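Local coordinates for protein LST4 (Kluyveromyces lactis, PDB 4ZY8) that probably takes part in extracellular amino-acid uptake and in protein trafficking from the Golgi to the plasma membrane, the piece here being its longin domain, at residues H44-F55 with V74-I85. Residues are numbered along the deposited sequence; the frame is centred on the assembly and turned at random.
Sequences HIPLNELKDYIF and VKSANIVLFTRI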
ATOM      1  N   HIS A  44       1.256  -4.059  15.288  1.00 62.96           N
ATOM      2  CA  HIS A  44       1.701  -2.747  15.709  1.00 71.64           C
ATOM      3  C   HIS A  44       0.492  -1.923  16.096  1.00 72.97           C
ATOM      4  O   HIS A  44      -0.175  -2.159  17.085  1.00 71.44           O
ATOM      5  CB  HIS A  44       2.469  -2.038  14.560  1.00 71.28           C
ATOM      6  CG  HIS A  44       3.732  -1.329  14.990  1.00 76.29           C
ATOM      7  ND1 HIS A  44       3.730  -0.108  15.627  1.00 74.22           N
ATOM      8  CD2 HIS A  44       5.039  -1.670  14.853  1.00 77.10           C
ATOM      9  CE1 HIS A  44       4.974   0.258  15.885  1.00 79.53           C
ATOM     10  NE2 HIS A  44       5.789  -0.669  15.418  1.00 77.98           N
ATOM     11  N   ILE A  45       0.231  -0.964  15.236  1.00 71.16           N
ATOM     12  CA  ILE A  45      -0.786   0.054  15.352  1.00 63.27           C
ATOM     13  C   ILE A  45      -2.139  -0.465  14.906  1.00 63.67           C
ATOM     14  O   ILE A  45      -2.220  -1.288  14.028  1.00 61.86           O
ATOM     15  CB  ILE A  45      -0.423   1.254  14.518  1.00 63.03           C
ATOM     16  CG1 ILE A  45      -1.501   2.294  14.574  1.00 62.43           C
ATOM     17  CG2 ILE A  45      -0.295   0.847  13.091  1.00 70.08           C
ATOM     18  CD1 ILE A  45      -1.160   3.487  13.742  1.00 67.88           C
ATOM     19  N   PRO A  46      -3.185   0.014  15.572  1.00 65.60           N
ATOM     20  CA  PRO A  46      -4.550  -0.474  15.358  1.00 64.24           C
ATOM     21  C   PRO A  46      -4.987  -0.381  13.905  1.00 64.56           C
ATOM     22  O   PRO A  46      -4.611   0.554  13.197  1.00 63.64           O
ATOM     23  CB  PRO A  46      -5.393   0.468  16.219  1.00 64.44           C
ATOM     24  CG  PRO A  46      -4.606   1.732  16.263  1.00 68.05           C
ATOM     25  CD  PRO A  46      -3.163   1.315  16.265  1.00 66.61           C
ATOM     26  N   LEU A  47      -5.781  -1.352  13.471  1.00 62.72           N
ATOM     27  CA  LEU A  47      -6.296  -1.360  12.144  1.00 58.27           C
ATOM     28  C   LEU A  47      -7.268  -0.273  11.851  1.00 58.85           C
ATOM     29  O   LEU A  47      -7.392   0.128  10.740  1.00 61.18           O
ATOM     30  CB  LEU A  47      -6.943  -2.686  11.878  1.00 61.19           C
ATOM     31  CG  LEU A  47      -7.164  -2.936  10.413  1.00 66.79           C
ATOM     32  CD1 LEU A  47      -5.891  -3.437   9.766  1.00 63.46           C
ATOM     33  CD2 LEU A  47      -8.265  -3.959  10.273  1.00 71.50           C
ATOM     34  N   ASN A  48      -7.971   0.211  12.846  1.00 61.25           N
ATOM     35  CA  ASN A  48      -8.945   1.263  12.614  1.00 59.73           C
ATOM     36  C   ASN A  48      -8.315   2.624  12.448  1.00 55.20           C
ATOM     37  O   ASN A  48      -8.855   3.484  11.804  1.00 54.57           O
ATOM     38  CB  ASN A  48      -9.947   1.306  13.744  1.00 68.30           C
ATOM     39  CG  ASN A  48     -11.084   0.351  13.542  1.00 73.58           C
ATOM     40  OD1 ASN A  48     -11.736   0.361  12.521  1.00 72.88           O
ATOM     41  ND2 ASN A  48     -11.321  -0.479  14.524  1.00 83.40           N
ATOM     42  N   GLU A  49      -7.167   2.808  13.058  1.00 50.39           N
ATOM     43  CA  GLU A  49      -6.419   4.045  12.922  1.00 55.15           C
ATOM     44  C   GLU A  49      -5.782   4.066  11.534  1.00 52.81           C
ATOM     45  O   GLU A  49      -5.697   5.119  10.905  1.00 49.94           O
ATOM     46  CB  GLU A  49      -5.375   4.179  14.030  1.00 58.44           C
ATOM     47  CG  GLU A  49      -4.532   5.442  13.966  1.00 64.23           C
ATOM     48  CD  GLU A  49      -3.555   5.534  15.131  1.00 64.86           C
ATOM     49  OE1 GLU A  49      -3.730   4.768  16.102  1.00 63.08           O
ATOM     50  OE2 GLU A  49      -2.619   6.365  15.078  1.00 64.22           O
ATOM     51  N   LEU A  50      -5.344   2.901  11.054  1.00 54.32           N
ATOM     52  CA  LEU A  50      -4.740   2.827   9.721  1.00 48.97           C
ATOM     53  C   LEU A  50      -5.742   3.076   8.607  1.00 47.03           C
ATOM     54  O   LEU A  50      -5.435   3.829   7.694  1.00 48.30           O
ATOM     55  CB  LEU A  50      -4.040   1.482   9.519  1.00 47.09           C
ATOM     56  CG  LEU A  50      -2.709   1.450  10.274  1.00 56.58           C
ATOM     57  CD1 LEU A  50      -2.073   0.096  10.209  1.00 53.39           C
ATOM     58  CD2 LEU A  50      -1.753   2.488   9.698  1.00 52.28           C
ATOM     59  N   LYS A  51      -6.942   2.493   8.697  1.00 45.92           N
ATOM     60  CA  LYS A  51      -7.992   2.722   7.694  1.00 47.61           C
ATOM     61  C   LYS A  51      -8.231   4.207   7.503  1.00 48.63           C
ATOM     62  O   LYS A  51      -8.489   4.676   6.396  1.00 49.56           O
ATOM     63  CB  LYS A  51      -9.316   2.058   8.098  1.00 55.04           C
ATOM     64  CG  LYS A  51      -9.278   0.537   8.188  1.00 57.92           C
ATOM     65  CD  LYS A  51      -9.645  -0.114   6.871  1.00 63.60           C
ATOM     66  CE  LYS A  51      -9.954  -1.593   7.068  1.00 66.24           C
ATOM     67  NZ  LYS A  51     -10.636  -1.817   8.371  1.00 56.16           N
ATOM     68  N   ASP A  52      -8.136   4.941   8.604  1.00 48.25           N
ATOM     69  CA  ASP A  52      -8.346   6.380   8.607  1.00 50.43           C
ATOM     70  C   ASP A  52      -7.164   7.110   7.939  1.00 50.25           C
ATOM     71  O   ASP A  52      -7.364   8.023   7.144  1.00 49.19           O
ATOM     72  CB  ASP A  52      -8.586   6.859  10.042  1.00 55.80           C
ATOM     73  CG  ASP A  52      -8.953   8.327  10.116  1.00 65.41           C
ATOM     74  OD1 ASP A  52     -10.005   8.697   9.551  1.00 71.34           O
ATOM     75  OD2 ASP A  52      -8.234   9.096  10.791  1.00 67.08           O
ATOM     76  N   TYR A  53      -5.938   6.693   8.241  1.00 47.30           N
ATOM     77  CA  TYR A  53      -4.770   7.273   7.577  1.00 49.94           C
ATOM     78  C   TYR A  53      -4.723   6.950   6.086  1.00 43.15           C
ATOM     79  O   TYR A  53      -4.304   7.773   5.283  1.00 48.56           O
ATOM     80  CB  TYR A  53      -3.480   6.797   8.239  1.00 47.03           C
ATOM     81  CG  TYR A  53      -3.218   7.370   9.611  1.00 53.97           C
ATOM     82  CD1 TYR A  53      -3.658   8.637   9.950  1.00 63.86           C
ATOM     83  CD2 TYR A  53      -2.513   6.649  10.558  1.00 61.35           C
ATOM     84  CE1 TYR A  53      -3.405   9.170  11.199  1.00 67.61           C
ATOM     85  CE2 TYR A  53      -2.260   7.169  11.807  1.00 60.58           C
ATOM     86  CZ  TYR A  53      -2.704   8.430  12.123  1.00 64.78           C
ATOM     87  OH  TYR A  53      -2.444   8.949  13.374  1.00 77.20           O
ATOM     88  N   ILE A  54      -5.155   5.765   5.700  1.00 49.97           N
ATOM     89  CA  ILE A  54      -5.126   5.326   4.317  1.00 45.48           C
ATOM     90  C   ILE A  54      -6.242   5.899   3.494  1.00 48.83           C
ATOM     91  O   ILE A  54      -6.009   6.417   2.442  1.00 47.99           O
ATOM     92  CB  ILE A  54      -5.199   3.808   4.237  1.00 41.31           C
ATOM     93  CG1 ILE A  54      -3.995   3.218   4.911  1.00 41.09           C
ATOM     94  CG2 ILE A  54      -5.259   3.313   2.815  1.00 40.83           C
ATOM     95  CD1 ILE A  54      -4.127   1.781   5.257  1.00 35.87           C
ATOM     96  N   PHE A  55      -7.464   5.764   3.961  1.00 44.28           N
ATOM     97  CA  PHE A  55      -8.589   6.270   3.227  1.00 44.58           C
ATOM     98  C   PHE A  55      -9.138   7.565   3.843  1.00 54.89           C
ATOM     99  O   PHE A  55     -10.148   8.078   3.432  1.00 55.70           O
ATOM    100  CB  PHE A  55      -9.685   5.219   3.151  1.00 46.90           C
ATOM    101  CG  PHE A  55      -9.265   3.923   2.542  1.00 46.74           C
ATOM    102  CD1 PHE A  55      -9.194   3.772   1.184  1.00 45.44           C
ATOM    103  CD2 PHE A  55      -8.990   2.848   3.323  1.00 36.44           C
ATOM    104  CE1 PHE A  55      -8.846   2.582   0.621  1.00 41.46           C
ATOM    105  CE2 PHE A  55      -8.617   1.664   2.767  1.00 44.11           C
ATOM    106  CZ  PHE A  55      -8.551   1.524   1.411  1.00 38.43           C
ATOM    107  N   VAL A  74       3.109   8.944  11.391  1.00 46.88           N
ATOM    108  CA  VAL A  74       2.268   8.594  12.517  1.00 58.02           C
ATOM    109  C   VAL A  74       3.125   8.898  13.742  1.00 55.12           C
ATOM    110  O   VAL A  74       3.968   8.088  14.124  1.00 54.87           O
ATOM    111  CB  VAL A  74       1.820   7.114  12.494  1.00 54.03           C
ATOM    112  CG1 VAL A  74       0.842   6.846  13.627  1.00 57.72           C
ATOM    113  CG2 VAL A  74       1.170   6.775  11.158  1.00 53.84           C
ATOM    114  N   LYS A  75       2.916  10.058  14.355  1.00 61.56           N
ATOM    115  CA  LYS A  75       3.804  10.536  15.425  1.00 66.89           C
ATOM    116  C   LYS A  75       3.668   9.630  16.638  1.00 63.43           C
ATOM    117  O   LYS A  75       4.636   9.380  17.363  1.00 67.60           O
ATOM    118  CB  LYS A  75       3.489  11.983  15.808  1.00 63.26           C
ATOM    119  N   SER A  76       2.454   9.124  16.829  1.00 63.29           N
ATOM    120  CA  SER A  76       2.122   8.273  17.960  1.00 64.09           C
ATOM    121  C   SER A  76       2.874   6.947  17.980  1.00 64.75           C
ATOM    122  O   SER A  76       2.775   6.220  18.967  1.00 69.03           O
ATOM    123  CB  SER A  76       0.616   8.001  17.971  1.00 69.66           C
ATOM    124  OG  SER A  76       0.241   7.081  16.959  1.00 72.12           O
ATOM    125  N   ALA A  77       3.584   6.617  16.897  1.00 62.39           N
ATOM    126  CA  ALA A  77       4.254   5.315  16.777  1.00 54.61           C
ATOM    127  C   ALA A  77       5.651   5.353  16.135  1.00 58.40           C
ATOM    128  O   ALA A  77       6.204   4.296  15.809  1.00 62.11           O
ATOM    129  CB  ALA A  77       3.372   4.349  16.013  1.00 51.89           C
ATOM    130  N   ASN A  78       6.217   6.546  15.946  1.00 54.46           N
ATOM    131  CA  ASN A  78       7.543   6.697  15.324  1.00 54.45           C
ATOM    132  C   ASN A  78       7.613   6.001  13.962  1.00 55.80           C
ATOM    133  O   ASN A  78       8.633   5.400  13.594  1.00 46.11           O
ATOM    134  CB  ASN A  78       8.627   6.133  16.245  1.00 55.73           C
ATOM    135  CG  ASN A  78       8.696   6.862  17.567  1.00 67.61           C
ATOM    136  OD1 ASN A  78       8.631   8.090  17.614  1.00 71.47           O
ATOM    137  ND2 ASN A  78       8.787   6.103  18.659  1.00 65.49           N
ATOM    138  N   ILE A  79       6.516   6.099  13.220  1.00 46.84           N
ATOM    139  CA  ILE A  79       6.364   5.361  11.984  1.00 47.60           C
ATOM    140  C   ILE A  79       6.024   6.288  10.820  1.00 51.64           C
ATOM    141  O   ILE A  79       5.327   7.282  10.992  1.00 47.16           O
ATOM    142  CB  ILE A  79       5.285   4.261  12.174  1.00 45.46           C
ATOM    143  CG1 ILE A  79       5.939   2.995  12.739  1.00 50.19           C
ATOM    144  CG2 ILE A  79       4.547   3.975  10.891  1.00 46.65           C
ATOM    145  CD1 ILE A  79       4.976   1.890  13.072  1.00 55.48           C
ATOM    146  N   VAL A  80       6.536   5.966   9.637  1.00 45.28           N
ATOM    147  CA  VAL A  80       6.110   6.632   8.422  1.00 40.21           C
ATOM    148  C   VAL A  80       5.273   5.658   7.603  1.00 39.07           C
ATOM    149  O   VAL A  80       5.616   4.489   7.503  1.00 35.76           O
ATOM    150  CB  VAL A  80       7.331   7.151   7.619  1.00 41.20           C
ATOM    151  CG1 VAL A  80       7.121   7.001   6.145  1.00 44.36           C
ATOM    152  CG2 VAL A  80       7.616   8.593   7.989  1.00 44.01           C
ATOM    153  N   LEU A  81       4.148   6.132   7.077  1.00 35.71           N
ATOM    154  CA  LEU A  81       3.250   5.311   6.274  1.00 40.17           C
ATOM    155  C   LEU A  81       3.226   5.814   4.838  1.00 38.08           C
ATOM    156  O   LEU A  81       2.882   6.977   4.609  1.00 36.12           O
ATOM    157  CB  LEU A  81       1.834   5.320   6.881  1.00 40.90           C
ATOM    158  CG  LEU A  81       0.696   4.566   6.182  1.00 46.47           C
ATOM    159  CD1 LEU A  81       0.879   3.064   6.316  1.00 41.54           C
ATOM    160  CD2 LEU A  81      -0.669   4.971   6.758  1.00 45.44           C
ATOM    161  N   PHE A  82       3.628   4.985   3.872  1.00 31.09           N
ATOM    162  CA  PHE A  82       3.485   5.406   2.484  1.00 33.44           C
ATOM    163  C   PHE A  82       2.489   4.525   1.739  1.00 33.23           C
ATOM    164  O   PHE A  82       2.507   3.300   1.843  1.00 31.28           O
ATOM    165  CB  PHE A  82       4.842   5.488   1.755  1.00 29.03           C
ATOM    166  CG  PHE A  82       5.639   4.192   1.686  1.00 31.59           C
ATOM    167  CD1 PHE A  82       5.632   3.418   0.534  1.00 30.22           C
ATOM    168  CD2 PHE A  82       6.451   3.795   2.736  1.00 33.78           C
ATOM    169  CE1 PHE A  82       6.399   2.249   0.439  1.00 28.82           C
ATOM    170  CE2 PHE A  82       7.228   2.628   2.656  1.00 28.80           C
ATOM    171  CZ  PHE A  82       7.201   1.861   1.501  1.00 26.75           C
ATOM    172  N   THR A  83       1.604   5.190   1.009  1.00 28.61           N
ATOM    173  CA  THR A  83       0.441   4.553   0.406  1.00 33.87           C
ATOM    174  C   THR A  83       0.289   4.863  -1.078  1.00 32.51           C
ATOM    175  O   THR A  83       0.270   6.020  -1.475  1.00 39.05           O
ATOM    176  CB  THR A  83      -0.869   5.020   1.114  1.00 36.47           C
ATOM    177  OG1 THR A  83      -0.858   4.593   2.473  1.00 36.91           O
ATOM    178  CG2 THR A  83      -2.110   4.436   0.423  1.00 39.31           C
ATOM    179  N   ARG A  84       0.144   3.821  -1.881  1.00 32.81           N
ATOM    180  CA  ARG A  84      -0.298   3.955  -3.264  1.00 30.49           C
ATOM    181  C   ARG A  84      -1.785   3.651  -3.310  1.00 34.30           C
ATOM    182  O   ARG A  84      -2.205   2.549  -2.949  1.00 29.66           O
ATOM    183  CB  ARG A  84       0.471   2.996  -4.177  1.00 27.93           C
ATOM    184  CG  ARG A  84      -0.171   2.708  -5.553  1.00 35.70           C
ATOM    185  CD  ARG A  84      -0.172   3.928  -6.490  1.00 35.16           C
ATOM    186  NE  ARG A  84       1.171   4.518  -6.654  1.00 28.56           N
ATOM    187  CZ  ARG A  84       2.023   4.264  -7.644  1.00 29.32           C
ATOM    188  NH1 ARG A  84       1.718   3.401  -8.613  1.00 29.66           N
ATOM    189  NH2 ARG A  84       3.198   4.888  -7.659  1.00 29.17           N
ATOM    190  N   ILE A  85      -2.591   4.597  -3.773  1.00 31.31           N
ATOM    191  CA  ILE A  85      -4.020   4.340  -3.824  1.00 30.90           C
ATOM    192  C   ILE A  85      -4.471   4.560  -5.274  1.00 32.39           C
ATOM    193  O   ILE A  85      -3.999   5.466  -5.934  1.00 35.27           O
ATOM    194  CB  ILE A  85      -4.776   5.222  -2.789  1.00 39.85           C
ATOM    195  CG1 ILE A  85      -6.232   4.810  -2.633  1.00 46.22           C
ATOM    196  CG2 ILE A  85      -4.613   6.714  -3.067  1.00 41.35           C
ATOM    197  CD1 ILE A  85      -6.824   5.343  -1.343  1.00 47.42           C
TER
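Tyr53 sets its CB on Leu81 and its ring against Val74. Tyr53 CB packs on Leu81 CD2 at 3.7 Å. CG stands anti to the carbonyl carbon (chi1 -71°), which carries the ring on toward Val74. There Tyr53 CD2 meets Val74 CG2, Tyr53 CE2 lies against both methyls, 3.5 Å from Val74 CG2, and Tyr53 OH ends 3.9 Å from Val74 CG1. Glu49, one helical turn earlier, reaches the same methyl: its chain is fully extended from a CG anti to the backbone N (chi1 180°), and Glu49 OE2 lies 3.8 Å from Val74 CG1. Helix 47-55 here packs on one face of the antiparallel five-stranded sheet of the longin domain, its axis inclined at 56° to that of strand 79-85. The opposite face of that strand carries Arg84, salt-bridged to Asp122 and Glu125 of helix 114-134, so the sheet is sandwiched between helices. Leu81 CD2 also touches Leu50 CD2, at 4.0 Å, and Ile54 CG1. Farther along, Ile54 CG2 meets Thr83 CG2 while Thr83 OG1 is hydrogen-bonded to Ser99 OG in the neighbouring strand 95-103, and Ile85 CD1 rests 3.8 Å from Phe55 CD1. Before the helix, Ile45 CD1 packs on Val74 CG1. Ile79, in the G1 beta bulge that Asn78 and Ile79 form facing Val74, sends CD1 over a face of the His44 ring, a CH-pi contact 3.5 Å from its centroid.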